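Local coordinates for lovastatin nonaketide synthase mokA (Monascus pilosus, PDB 6AD3), which catalyses the iterative assembly of the lovastatin nonaketide dihydromonacolin L as a multidomain polyketide synthase, of which this chain is the condensation domain, at residues 298-303 with 486-491; 280-285 with 340-345; 132-137 with 146-151; 91-96 with 423-428; 260-265 with 371-376. The protein carries 1 engineered substitution. All blocks are in the same frame, centred on the assembly; numbering follows the deposited sequence.

Contact 1: 298-303 with 486-491; sequences SWKQHE and LQSSVY
His302 and Ser488 meet where the strand holding Gln301 to Glu303 pairs with the end of the strand finishing at Gln487. A chi1 of -55° sets CG of His302 beside its backbone N, and the imidazole lays one face on Ser488, whose CB sits 3.8 Å from the ring centroid. The ring edge points at Tyr491 O, and a water in the ring plane is hydrogen-bonded to both His302 NE2, at 2.8 Å, and Tyr491 O.

Ser488 in turn grips Lys300. With chi1 at 67°, its OG is tucked between its own backbone N and carbonyl carbon and drops onto Lys300 O from above the carbonyl plane, at 3.0 Å. Ser488 N reaches Lys300 O from the same side in a nearly straight bond of 2.9 Å, and a second water donates to this oxygen as well. The Lys300 chain bends back at chi3, bringing CE to 3.6 Å from Ser488 OG.

His302 and Leu486 exchange backbone hydrogen bonds, N to O in both directions. This is antiparallel pairing at the margin of a mixed sheet, where edge strand 301-307 is joined to strand 481-487 as the latter runs into a turn.

Contact 2: 280-285 with 340-345; sequences MLLGED and ARLTGS
The C-terminal end of helix 327-343 is the fold element here, met by the irregular chain that runs between helix 256-266 and strand 301-307. Contact is made through the last helical residues, Leu342 and Thr343, against Met280, Leu281 and Leu282. A single hydrogen bond joins the backbones: Leu281 N donates to Leu342 O at 3.1 Å, fairly straight at hydrogen (165°) but tilted out of the carbonyl plane. The CA of Met280 leans on the same oxygen at 3.6 Å as a C-H donor.

Leu342 carries the apolar part and spreads its side chain over three neighbours. Its CB lies 3.9 Å from Met280 CB, its CD1 branch reaches Leu282 CD1 at 3.5 Å with the two side chains crossing at about a right angle, and its CD2 branch abuts Leu281 O. Met280 passes obliquely over the helix end, with CG 3.6 Å from Thr343 CG2, before its chain bends at chi3 and leads the methyl group away. Phe499 of helix 495-512 touches both Met280 and Leu342, tying this patch to a second helix.

Thr343 divides its two branches between different tasks. With chi1 at 61°, OG1 lies between backbone N and carbonyl carbon, which leaves CG2 anti to the carbonyl carbon and facing Met280 CG. OG1 accepts from Ser345 N at 3.1 Å in an ST turn and also bonds to Leu339 O in the preceding helical turn. Gly344, with positive phi, lets the chain leave the helix. A C-terminal carbonyl thus gains an N-H from the incoming loop, while leucine and methionine side chains supply apolar contact beside it at the protein surface.

Contact 3: 132-137 with 146-151; sequences GFAAVG and AQIVFG
Gly132 and Ile148 lie opposite each other as a hydrogen-bonded antiparallel pair, Gly132 N to Ile148 O and Ile148 N to Gly132 O both measuring 2.8 Å. Ala134 and Ala146 form the next such pair, with Ala134 N to Ala146 O at 3.0 Å and Ala146 N to Ala134 O at 2.9 Å. Between them, Phe133 and Gln147 make the non-hydrogen-bonded pair, in which each CA leans on a carbonyl oxygen of the other strand.

Among the side chains, Phe133 and Gln147 share one face of the sheet and run alongside each other in the same direction, Phe133 CE2 meeting Gln147 CG at 3.8 Å. Their ring and amide planes are only 11° apart. The amide is fixed from outside, since Gln147 NE2 donates to Pro77 O, while Phe209 meets the Phe133 ring with planes at about 60°.

At the other end of the pairing, the Phe150 ring reaches over so that its CE2 lies 3.6 Å from Gly132 N. Ile148 CG2 rests on one face of the Phe150 ring, toward its rim. Beyond the paired residues Val136 CG2 touches Ala146 CB at 3.9 Å. The axes of segments 132-135 and 146-150 lie at 133°, a twisted beta hairpin; with strand 72-77 on the far side of 145-150 it builds a small three-stranded antiparallel sheet.

Contact 4: 91-96 with 423-428; sequences AADDST and TAETAE
Asp93 reaches across to the backbone of Ala424, whose N donates to Asp93 OD2 at 3.0 Å. The N-H comes from above the carboxylate plane, 38° out of it, and the bond is moderately bent. The other oxygen, OD1, lies 3.3 Å from Thr423 CG2, and the Asp93 and Thr423 side chains cross at about a right angle. That methyl also comes within 3.6 Å of Ala91 O. Glu425 curls back through a bend at chi2 and brings OE1 to 3.3 Å from Asp93 OD2; two acidic groups so close would probably repel unless protonation or solvent relieves them.

In the next shell, Thr423 shapes the loop that offers the N-H. Its chi1 of 68° sets OG1 between its own backbone N and carbonyl carbon, where it accepts from both Glu425 N and Thr426 N at 3.2 and 3.1 Å, an ST turn and ST motif together. Across the contact, Asp94 OD1 accepts from Thr96 N, an Asx turn, and also from Thr96 OG1, shaping the chain after Asp93.

Backbone bonds between Asp93 and Ala422 and between Ser298 and Thr423 anchor the loops further out. The whole is a surface loop-to-loop contact of the condensation domain, joining the chain after helix 80-91 to the one before strand 435-440.

Contact 5: 260-265 with 371-376; sequences AYWESM and NLLPLR
Trp262 projects from its helix with the six-membered ring set over Pro374, which presents its CD to the face at 3.9 Å from the ring centroid, 17° off the normal. The opposite face of the indole bears Tyr261 CD2, so the indole is sandwiched between Pro374 CD and Tyr261 CD2. Leu375 lies alongside the tryptophan, pointing the same way, and its CD1 meets the ring edge at CH2, 3.9 Å away. Leu373 crosses obliquely, its CB 4.0 Å from Trp262 CH2. The indole is fixed at its polar end too, as Trp262 NE1 donates to His403 O.

Met265 and Arg376 slide past each other in opposite directions, with Met265 CG 3.7 Å from Arg376 CB. Having CG anti to the backbone N (chi1 -179°) and staying extended as far as NE, Arg376 carries its guanidinium along the methionine to the backbone of Met265, near the C-terminal end of helix 256-266. There NH1 donates to Met265 O at 3.1 Å, in the carbonyl plane on a lone pair, and the oxygen lies near the guanidinium plane. Arg376 NH2 forms a salt bridge with Asp347. The extended Met265 chain carries SD to the strand, 3.5 Å from Pro374 O, where it takes a weak bond from Arg376 N.

At Pro374 the strand makes an inverse gamma turn. The arrangement is alpha/beta packing, with helix 256-266 set against edge strand 371-377 of the mixed sheet.

Overall arrangement
Contacts 1 and 5 involve the two outermost strands of one mixed sheet, 301-307 and 371-377, with centres about 25 Å apart. Contact 1 is also the hub of its neighbourhood. It touches contact 2 through a probable hydrogen bond between Met280 N and Tyr491 OH (2.9 Å), and contact 4, its centre about 13 Å away, through another between Ser298 N and Thr423 O (2.9 Å). Contact 3 belongs to a separate three-stranded sheet and lies on the opposite side of the chain's centre from contact 2, with centres about 46 Å apart. Contact 4 joins chain segments 327 residues apart, and contacts 2, 3 and 5 all fall within that interval. All five lie in the condensation domain.

Contact 1: 298-303 with 486-491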
# COMPACT_ATOMS: atom_id res chain seq x y z
N SER A 298 13.29 -11.56 -7.55
CA SER A 298 12.24 -10.70 -8.09
C SER A 298 11.29 -10.22 -6.97
O SER A 298 10.11 -10.01 -7.21
CB SER A 298 11.48 -11.40 -9.22
OG SER A 298 12.37 -11.61 -10.31
N TRP A 299 11.89 -9.89 -5.83
CA TRP A 299 11.18 -9.27 -4.69
C TRP A 299 10.06 -10.16 -4.20
O TRP A 299 9.18 -9.70 -3.46
CB TRP A 299 10.61 -7.91 -5.08
CG TRP A 299 11.59 -6.90 -5.42
CD1 TRP A 299 12.94 -6.94 -5.22
CD2 TRP A 299 11.31 -5.64 -6.01
NE1 TRP A 299 13.53 -5.84 -5.78
CE2 TRP A 299 12.54 -5.03 -6.29
CE3 TRP A 299 10.12 -4.99 -6.38
CZ2 TRP A 299 12.62 -3.78 -6.87
CZ3 TRP A 299 10.20 -3.76 -6.97
CH2 TRP A 299 11.44 -3.17 -7.23
N LYS A 300 10.21 -11.47 -4.35
CA LYS A 300 9.27 -12.39 -3.75
C LYS A 300 9.30 -12.27 -2.24
O LYS A 300 10.38 -12.11 -1.65
CB LYS A 300 9.58 -13.85 -4.15
CG LYS A 300 8.62 -14.83 -3.52
CD LYS A 300 8.82 -16.23 -4.06
CE LYS A 300 10.02 -16.90 -3.42
NZ LYS A 300 9.63 -18.11 -2.63
N GLN A 301 8.11 -12.27 -1.61
CA GLN A 301 7.98 -12.10 -0.16
C GLN A 301 7.32 -13.29 0.50
O GLN A 301 6.49 -13.98 -0.12
CB GLN A 301 7.18 -10.81 0.19
CG GLN A 301 7.89 -9.53 -0.23
CD GLN A 301 6.98 -8.30 -0.29
OE1 GLN A 301 7.14 -7.31 0.49
NE2 GLN A 301 5.94 -8.41 -1.09
N HIS A 302 7.83 -13.65 1.67
CA HIS A 302 7.13 -14.56 2.57
C HIS A 302 6.27 -13.73 3.51
O HIS A 302 6.66 -12.63 3.88
CB HIS A 302 8.10 -15.37 3.40
CG HIS A 302 9.11 -16.13 2.58
ND1 HIS A 302 8.74 -17.02 1.60
CD2 HIS A 302 10.45 -16.24 2.72
CE1 HIS A 302 9.82 -17.61 1.12
NE2 HIS A 302 10.87 -17.15 1.77
N GLU A 303 5.11 -14.24 3.89
CA GLU A 303 4.25 -13.48 4.81
C GLU A 303 3.55 -14.29 5.84
O GLU A 303 3.42 -15.53 5.73
CB GLU A 303 3.23 -12.64 4.04
CG GLU A 303 2.06 -13.38 3.51
CD GLU A 303 1.03 -12.43 2.79
OE1 GLU A 303 -0.19 -12.61 2.99
OE2 GLU A 303 1.45 -11.47 2.10
N LEU A 486 8.30 -10.37 4.52
CA LEU A 486 9.78 -10.33 4.49
C LEU A 486 10.30 -10.78 3.12
O LEU A 486 9.70 -11.65 2.46
CB LEU A 486 10.34 -11.23 5.58
CG LEU A 486 9.85 -10.97 7.00
CD1 LEU A 486 10.46 -12.01 7.95
CD2 LEU A 486 10.25 -9.55 7.43
N GLN A 487 11.38 -10.15 2.66
CA GLN A 487 11.97 -10.53 1.38
C GLN A 487 12.53 -11.96 1.49
O GLN A 487 13.34 -12.25 2.38
CB GLN A 487 13.12 -9.58 1.01
CG GLN A 487 12.70 -8.19 0.63
CD GLN A 487 11.94 -8.12 -0.70
OE1 GLN A 487 10.93 -7.39 -0.82
NE2 GLN A 487 12.42 -8.86 -1.69
N SER A 488 12.15 -12.82 0.55
CA SER A 488 12.67 -14.21 0.48
C SER A 488 14.17 -14.18 0.15
O SER A 488 14.90 -15.12 0.46
CB SER A 488 11.89 -15.01 -0.57
OG SER A 488 12.15 -14.51 -1.87
N SER A 489 14.65 -13.07 -0.38
CA SER A 489 16.08 -12.94 -0.72
C SER A 489 16.95 -12.91 0.51
O SER A 489 18.14 -13.17 0.45
CB SER A 489 16.31 -11.67 -1.56
OG SER A 489 15.96 -10.51 -0.84
N VAL A 490 16.34 -12.61 1.65
CA VAL A 490 17.07 -12.42 2.90
C VAL A 490 16.58 -13.40 3.96
O VAL A 490 17.33 -13.74 4.87
CB VAL A 490 16.86 -10.99 3.45
CG1 VAL A 490 17.61 -10.81 4.76
CG2 VAL A 490 17.33 -9.97 2.44
N TYR A 491 15.26 -13.66 3.96
CA TYR A 491 14.58 -14.32 5.08
C TYR A 491 13.95 -15.62 4.68
O TYR A 491 13.69 -15.88 3.49
CB TYR A 491 13.50 -13.39 5.72
CG TYR A 491 14.10 -12.16 6.36
CD1 TYR A 491 14.82 -12.26 7.52
CD2 TYR A 491 14.11 -10.94 5.70
CE1 TYR A 491 15.39 -11.17 8.11
CE2 TYR A 491 14.68 -9.83 6.28
CZ TYR A 491 15.37 -9.97 7.47
OH TYR A 491 15.97 -8.88 8.06
O HOH W 1 13.04 -11.40 -2.28
O HOH W 2 13.52 -17.87 1.28

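Contact 2: 280-285 with 340-345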
# COMPACT_ATOMS: atom_id res chain seq x y z
N MET A 280 17.76 -8.80 10.28
CA MET A 280 17.19 -9.05 11.61
C MET A 280 17.52 -10.45 12.09
O MET A 280 17.45 -11.40 11.32
CB MET A 280 15.67 -8.88 11.59
CG MET A 280 15.20 -7.48 11.22
SD MET A 280 13.40 -7.43 11.17
CE MET A 280 13.08 -8.31 9.62
N LEU A 281 17.83 -10.58 13.37
CA LEU A 281 18.12 -11.88 13.94
C LEU A 281 16.86 -12.49 14.55
O LEU A 281 16.35 -12.02 15.57
CB LEU A 281 19.25 -11.75 14.97
CG LEU A 281 20.46 -10.92 14.48
CD1 LEU A 281 21.54 -10.86 15.55
CD2 LEU A 281 21.03 -11.45 13.16
N LEU A 282 16.26 -13.39 13.80
CA LEU A 282 14.94 -13.89 14.10
C LEU A 282 14.90 -15.21 14.86
O LEU A 282 14.16 -15.34 15.83
CB LEU A 282 14.11 -13.96 12.82
CG LEU A 282 13.14 -12.83 12.50
CD1 LEU A 282 12.93 -11.81 13.59
CD2 LEU A 282 13.41 -12.17 11.17
N GLY A 283 15.72 -16.18 14.49
CA GLY A 283 16.40 -16.31 13.23
C GLY A 283 15.94 -17.69 12.82
O GLY A 283 14.97 -18.18 13.40
N GLU A 284 16.59 -18.34 11.87
CA GLU A 284 16.09 -19.64 11.43
C GLU A 284 16.12 -20.60 12.64
O GLU A 284 15.39 -21.60 12.71
CB GLU A 284 16.80 -20.16 10.19
N ASP A 285 16.99 -20.31 13.60
CA ASP A 285 16.84 -20.87 14.94
C ASP A 285 16.86 -19.78 16.01
O ASP A 285 15.81 -19.44 16.54
CB ASP A 285 17.86 -21.96 15.22
N ALA A 340 14.74 -1.98 15.80
CA ALA A 340 16.02 -1.61 16.42
C ALA A 340 16.56 -2.79 17.24
O ALA A 340 17.78 -3.07 17.20
CB ALA A 340 15.84 -0.39 17.31
N ARG A 341 15.72 -3.43 18.04
CA ARG A 341 16.16 -4.59 18.80
C ARG A 341 16.74 -5.67 17.93
O ARG A 341 17.77 -6.23 18.26
CB ARG A 341 15.06 -5.20 19.64
CG ARG A 341 14.60 -4.35 20.78
CD ARG A 341 13.67 -5.12 21.69
NE ARG A 341 13.24 -4.27 22.79
CZ ARG A 341 12.42 -4.67 23.75
NH1 ARG A 341 11.94 -5.91 23.72
NH2 ARG A 341 12.14 -3.86 24.76
N LEU A 342 16.04 -6.04 16.88
CA LEU A 342 16.43 -7.20 16.09
C LEU A 342 17.63 -6.95 15.19
O LEU A 342 18.30 -7.88 14.79
CB LEU A 342 15.25 -7.69 15.24
CG LEU A 342 14.04 -8.24 15.97
CD1 LEU A 342 12.94 -8.58 14.95
CD2 LEU A 342 14.44 -9.45 16.80
N THR A 343 17.87 -5.69 14.82
CA THR A 343 18.96 -5.35 13.91
C THR A 343 20.20 -4.84 14.61
O THR A 343 21.28 -4.88 14.04
CB THR A 343 18.55 -4.27 12.90
OG1 THR A 343 18.21 -3.07 13.59
CG2 THR A 343 17.38 -4.72 12.07
N GLY A 344 20.02 -4.25 15.79
CA GLY A 344 21.09 -3.50 16.45
C GLY A 344 21.41 -2.13 15.86
O GLY A 344 22.44 -1.56 16.15
N SER A 345 20.61 -1.66 14.90
CA SER A 345 20.85 -0.37 14.30
C SER A 345 20.30 0.74 15.18
O SER A 345 19.26 0.59 15.82
CB SER A 345 20.19 -0.31 12.92
OG SER A 345 20.33 0.99 12.35

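Contact 3: 132-137 with 146-151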
# COMPACT_ATOMS: atom_id res chain seq x y z
N GLY A 132 -5.98 4.44 -21.10
CA GLY A 132 -4.85 3.64 -21.52
C GLY A 132 -3.53 4.34 -21.36
O GLY A 132 -3.47 5.54 -21.08
N PHE A 133 -2.45 3.61 -21.56
CA PHE A 133 -1.13 4.14 -21.31
C PHE A 133 -0.27 3.77 -22.50
O PHE A 133 -0.05 2.60 -22.78
CB PHE A 133 -0.52 3.56 -20.03
CG PHE A 133 -1.29 3.89 -18.77
CD1 PHE A 133 -2.44 3.21 -18.45
CD2 PHE A 133 -0.96 5.00 -18.03
CE1 PHE A 133 -3.23 3.62 -17.38
CE2 PHE A 133 -1.73 5.42 -16.96
CZ PHE A 133 -2.84 4.69 -16.61
N ALA A 134 0.15 4.77 -23.26
CA ALA A 134 0.72 4.52 -24.60
C ALA A 134 2.10 5.09 -24.66
O ALA A 134 2.42 6.09 -23.99
CB ALA A 134 -0.16 5.14 -25.67
N ALA A 135 2.95 4.44 -25.46
CA ALA A 135 4.29 4.95 -25.69
C ALA A 135 4.18 6.30 -26.38
O ALA A 135 3.37 6.46 -27.29
CB ALA A 135 5.07 3.98 -26.58
N VAL A 136 5.05 7.23 -25.99
CA VAL A 136 5.29 8.44 -26.75
C VAL A 136 6.56 8.33 -27.61
O VAL A 136 7.63 8.02 -27.11
CB VAL A 136 5.43 9.65 -25.84
CG1 VAL A 136 5.40 10.91 -26.65
CG2 VAL A 136 4.31 9.67 -24.84
N GLY A 137 6.43 8.57 -28.90
CA GLY A 137 7.55 8.38 -29.79
C GLY A 137 7.65 6.94 -30.22
O GLY A 137 6.93 6.08 -29.72
N ALA A 146 2.21 8.05 -21.84
CA ALA A 146 1.22 9.06 -21.53
C ALA A 146 -0.12 8.42 -21.30
O ALA A 146 -0.38 7.38 -21.82
CB ALA A 146 1.13 10.11 -22.61
N GLN A 147 -0.97 9.09 -20.53
CA GLN A 147 -2.34 8.64 -20.32
C GLN A 147 -3.22 9.05 -21.52
O GLN A 147 -3.24 10.21 -21.91
CB GLN A 147 -2.93 9.28 -19.05
CG GLN A 147 -2.11 9.09 -17.80
CD GLN A 147 -2.84 9.63 -16.58
OE1 GLN A 147 -3.77 8.98 -16.08
NE2 GLN A 147 -2.47 10.82 -16.14
N ILE A 148 -3.95 8.09 -22.06
CA ILE A 148 -4.93 8.34 -23.06
C ILE A 148 -6.31 8.14 -22.48
O ILE A 148 -6.64 7.03 -22.05
CB ILE A 148 -4.79 7.34 -24.20
CG1 ILE A 148 -3.40 7.38 -24.76
CG2 ILE A 148 -5.85 7.58 -25.26
CD1 ILE A 148 -3.02 6.09 -25.50
N VAL A 149 -7.10 9.19 -22.43
CA VAL A 149 -8.44 9.08 -21.83
C VAL A 149 -9.43 8.83 -22.93
O VAL A 149 -9.57 9.63 -23.83
CB VAL A 149 -8.83 10.35 -21.05
CG1 VAL A 149 -10.25 10.23 -20.51
CG2 VAL A 149 -7.85 10.58 -19.91
N PHE A 150 -10.08 7.68 -22.88
CA PHE A 150 -11.03 7.28 -23.88
C PHE A 150 -12.42 7.75 -23.49
O PHE A 150 -12.74 7.87 -22.29
CB PHE A 150 -11.04 5.76 -24.05
CG PHE A 150 -9.75 5.20 -24.53
CD1 PHE A 150 -9.43 5.24 -25.89
CD2 PHE A 150 -8.91 4.51 -23.68
CE1 PHE A 150 -8.23 4.70 -26.35
CE2 PHE A 150 -7.75 3.90 -24.15
CZ PHE A 150 -7.39 4.03 -25.48
N GLY A 151 -13.28 7.92 -24.48
CA GLY A 151 -14.67 8.30 -24.21
C GLY A 151 -15.42 7.19 -23.49
O GLY A 151 -16.32 7.45 -22.65

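Contact 4: 91-96 with 423-428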
# COMPACT_ATOMS: atom_id res chain seq x y z
N ALA A 91 12.03 -1.75 -15.03
CA ALA A 91 13.24 -2.38 -14.52
C ALA A 91 13.03 -3.86 -14.13
O ALA A 91 14.00 -4.60 -13.98
CB ALA A 91 13.76 -1.58 -13.33
N ALA A 92 11.78 -4.26 -13.91
CA ALA A 92 11.46 -5.62 -13.52
C ALA A 92 11.52 -6.55 -14.72
O ALA A 92 11.12 -6.16 -15.84
CB ALA A 92 10.06 -5.67 -12.92
N ASP A 93 11.91 -7.80 -14.45
CA ASP A 93 11.83 -8.89 -15.46
C ASP A 93 10.40 -9.12 -15.94
O ASP A 93 10.18 -9.43 -17.11
CB ASP A 93 12.42 -10.22 -14.89
CG ASP A 93 13.98 -10.19 -14.75
OD1 ASP A 93 14.60 -9.22 -15.20
OD2 ASP A 93 14.54 -11.13 -14.14
N ASP A 94 9.46 -9.12 -15.00
CA ASP A 94 8.06 -9.49 -15.27
C ASP A 94 7.15 -8.61 -14.43
O ASP A 94 6.96 -8.85 -13.22
CB ASP A 94 7.83 -10.95 -14.90
CG ASP A 94 6.38 -11.42 -15.11
OD1 ASP A 94 5.52 -10.67 -15.60
OD2 ASP A 94 6.11 -12.57 -14.74
N SER A 95 6.46 -7.70 -15.09
CA SER A 95 5.68 -6.73 -14.33
C SER A 95 4.33 -7.29 -13.80
O SER A 95 3.60 -6.59 -13.11
CB SER A 95 5.48 -5.48 -15.18
OG SER A 95 4.62 -5.74 -16.25
N THR A 96 4.05 -8.58 -14.06
CA THR A 96 2.93 -9.27 -13.45
C THR A 96 3.02 -9.21 -11.92
O THR A 96 1.99 -9.20 -11.23
CB THR A 96 2.86 -10.73 -13.90
OG1 THR A 96 2.89 -10.80 -15.35
CG2 THR A 96 1.57 -11.36 -13.40
N THR A 423 14.44 -8.49 -10.27
CA THR A 423 14.95 -9.42 -11.28
C THR A 423 15.47 -10.74 -10.64
O THR A 423 15.50 -10.91 -9.39
CB THR A 423 16.11 -8.79 -12.08
OG1 THR A 423 17.23 -8.62 -11.22
CG2 THR A 423 15.72 -7.43 -12.65
N ALA A 424 15.96 -11.63 -11.49
CA ALA A 424 16.64 -12.83 -11.02
C ALA A 424 18.17 -12.66 -10.91
O ALA A 424 18.87 -13.62 -10.55
CB ALA A 424 16.31 -14.01 -11.94
N GLU A 425 18.70 -11.47 -11.23
CA GLU A 425 20.17 -11.24 -11.17
C GLU A 425 20.64 -10.23 -10.10
O GLU A 425 21.83 -10.16 -9.80
CB GLU A 425 20.72 -10.81 -12.54
CG GLU A 425 19.76 -10.03 -13.42
CD GLU A 425 18.94 -10.94 -14.32
OE1 GLU A 425 17.75 -10.62 -14.57
OE2 GLU A 425 19.47 -12.00 -14.74
N THR A 426 19.73 -9.45 -9.53
CA THR A 426 20.09 -8.57 -8.41
C THR A 426 19.09 -8.72 -7.28
O THR A 426 17.93 -9.02 -7.53
CB THR A 426 20.09 -7.10 -8.84
OG1 THR A 426 20.39 -6.27 -7.71
CG2 THR A 426 18.70 -6.70 -9.40
N ALA A 427 19.50 -8.44 -6.05
CA ALA A 427 18.55 -8.33 -4.93
C ALA A 427 18.95 -7.20 -3.96
O ALA A 427 18.77 -7.32 -2.73
CB ALA A 427 18.46 -9.63 -4.18
N GLU A 428 19.33 -6.06 -4.54
CA GLU A 428 19.78 -4.90 -3.78
C GLU A 428 18.68 -4.43 -2.84
O GLU A 428 17.52 -4.53 -3.17
CB GLU A 428 20.10 -3.76 -4.74
CG GLU A 428 21.45 -3.89 -5.40
CD GLU A 428 22.07 -2.54 -5.68
OE1 GLU A 428 23.20 -2.29 -5.21
OE2 GLU A 428 21.38 -1.69 -6.29

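Contact 5: 260-265 with 371-376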
# COMPACT_ATOMS: atom_id res chain seq x y z
N ALA A 260 13.16 20.25 0.79
CA ALA A 260 14.31 20.60 1.61
C ALA A 260 14.22 19.93 2.98
O ALA A 260 15.22 19.50 3.53
CB ALA A 260 14.43 22.13 1.77
N TYR A 261 13.00 19.80 3.49
CA TYR A 261 12.78 19.10 4.75
C TYR A 261 13.25 17.66 4.66
O TYR A 261 14.03 17.19 5.49
CB TYR A 261 11.31 19.13 5.13
CG TYR A 261 10.96 18.27 6.30
CD1 TYR A 261 11.13 18.74 7.59
CD2 TYR A 261 10.45 16.98 6.13
CE1 TYR A 261 10.75 17.98 8.68
CE2 TYR A 261 10.09 16.20 7.23
CZ TYR A 261 10.28 16.69 8.50
OH TYR A 261 9.91 15.94 9.60
N TRP A 262 12.80 16.95 3.63
CA TRP A 262 13.21 15.56 3.48
C TRP A 262 14.66 15.41 3.09
O TRP A 262 15.34 14.50 3.58
CB TRP A 262 12.30 14.83 2.49
CG TRP A 262 10.89 14.74 2.95
CD1 TRP A 262 9.85 15.40 2.45
CD2 TRP A 262 10.37 13.92 4.01
NE1 TRP A 262 8.70 15.06 3.13
CE2 TRP A 262 9.01 14.18 4.10
CE3 TRP A 262 10.96 13.07 4.96
CZ2 TRP A 262 8.20 13.59 5.08
CZ3 TRP A 262 10.16 12.46 5.90
CH2 TRP A 262 8.78 12.70 5.93
N GLU A 263 15.18 16.33 2.29
CA GLU A 263 16.57 16.25 1.86
C GLU A 263 17.49 16.47 3.05
O GLU A 263 18.51 15.82 3.19
CB GLU A 263 16.86 17.30 0.78
CG GLU A 263 16.36 16.87 -0.59
CD GLU A 263 16.76 17.86 -1.67
OE1 GLU A 263 17.97 18.16 -1.79
OE2 GLU A 263 15.87 18.32 -2.40
N SER A 264 17.15 17.42 3.89
CA SER A 264 17.99 17.70 5.05
C SER A 264 17.95 16.52 6.03
O SER A 264 18.99 16.07 6.54
CB SER A 264 17.55 18.99 5.73
OG SER A 264 18.13 19.04 7.02
N MET A 265 16.75 15.93 6.22
CA MET A 265 16.62 14.77 7.11
C MET A 265 17.57 13.66 6.70
O MET A 265 18.15 12.97 7.56
CB MET A 265 15.18 14.25 7.06
CG MET A 265 14.95 13.02 7.92
SD MET A 265 13.27 12.37 7.75
CE MET A 265 12.30 13.63 8.59
N ASN A 371 1.29 7.09 -1.23
CA ASN A 371 2.64 7.58 -1.15
C ASN A 371 3.36 6.91 0.04
O ASN A 371 2.71 6.17 0.85
CB ASN A 371 2.59 9.06 -0.97
CG ASN A 371 3.94 9.75 -1.17
OD1 ASN A 371 4.81 9.27 -1.91
ND2 ASN A 371 4.06 10.95 -0.60
N LEU A 372 4.65 7.17 0.15
CA LEU A 372 5.43 6.73 1.29
C LEU A 372 6.25 7.91 1.79
O LEU A 372 6.72 8.70 1.00
CB LEU A 372 6.39 5.65 0.85
CG LEU A 372 5.76 4.32 0.49
CD1 LEU A 372 6.74 3.46 -0.28
CD2 LEU A 372 5.28 3.64 1.74
N LEU A 373 6.26 8.10 3.11
CA LEU A 373 7.02 9.18 3.76
C LEU A 373 8.20 8.57 4.51
O LEU A 373 8.01 7.73 5.38
CB LEU A 373 6.13 9.91 4.74
CG LEU A 373 4.80 10.44 4.17
CD1 LEU A 373 3.96 11.09 5.27
CD2 LEU A 373 5.08 11.43 3.07
N PRO A 374 9.43 9.00 4.17
CA PRO A 374 10.57 8.25 4.67
C PRO A 374 11.06 8.78 6.00
O PRO A 374 11.92 9.67 6.04
CB PRO A 374 11.62 8.45 3.57
CG PRO A 374 11.30 9.76 2.99
CD PRO A 374 9.82 9.91 3.08
N LEU A 375 10.50 8.28 7.09
CA LEU A 375 10.86 8.78 8.41
C LEU A 375 12.24 8.23 8.81
O LEU A 375 12.41 7.04 8.93
CB LEU A 375 9.84 8.32 9.46
CG LEU A 375 8.51 9.02 9.68
CD1 LEU A 375 8.04 9.88 8.54
CD2 LEU A 375 7.48 7.98 10.11
N ARG A 376 13.14 9.10 9.25
CA ARG A 376 14.42 8.64 9.71
C ARG A 376 14.40 8.60 11.24
O ARG A 376 14.08 9.63 11.91
CB ARG A 376 15.51 9.60 9.25
CG ARG A 376 16.89 9.19 9.67
CD ARG A 376 17.96 9.98 8.94
NE ARG A 376 19.29 9.38 9.16
CZ ARG A 376 20.40 9.78 8.52
NH1 ARG A 376 20.34 10.80 7.67
NH2 ARG A 376 21.52 9.07 8.61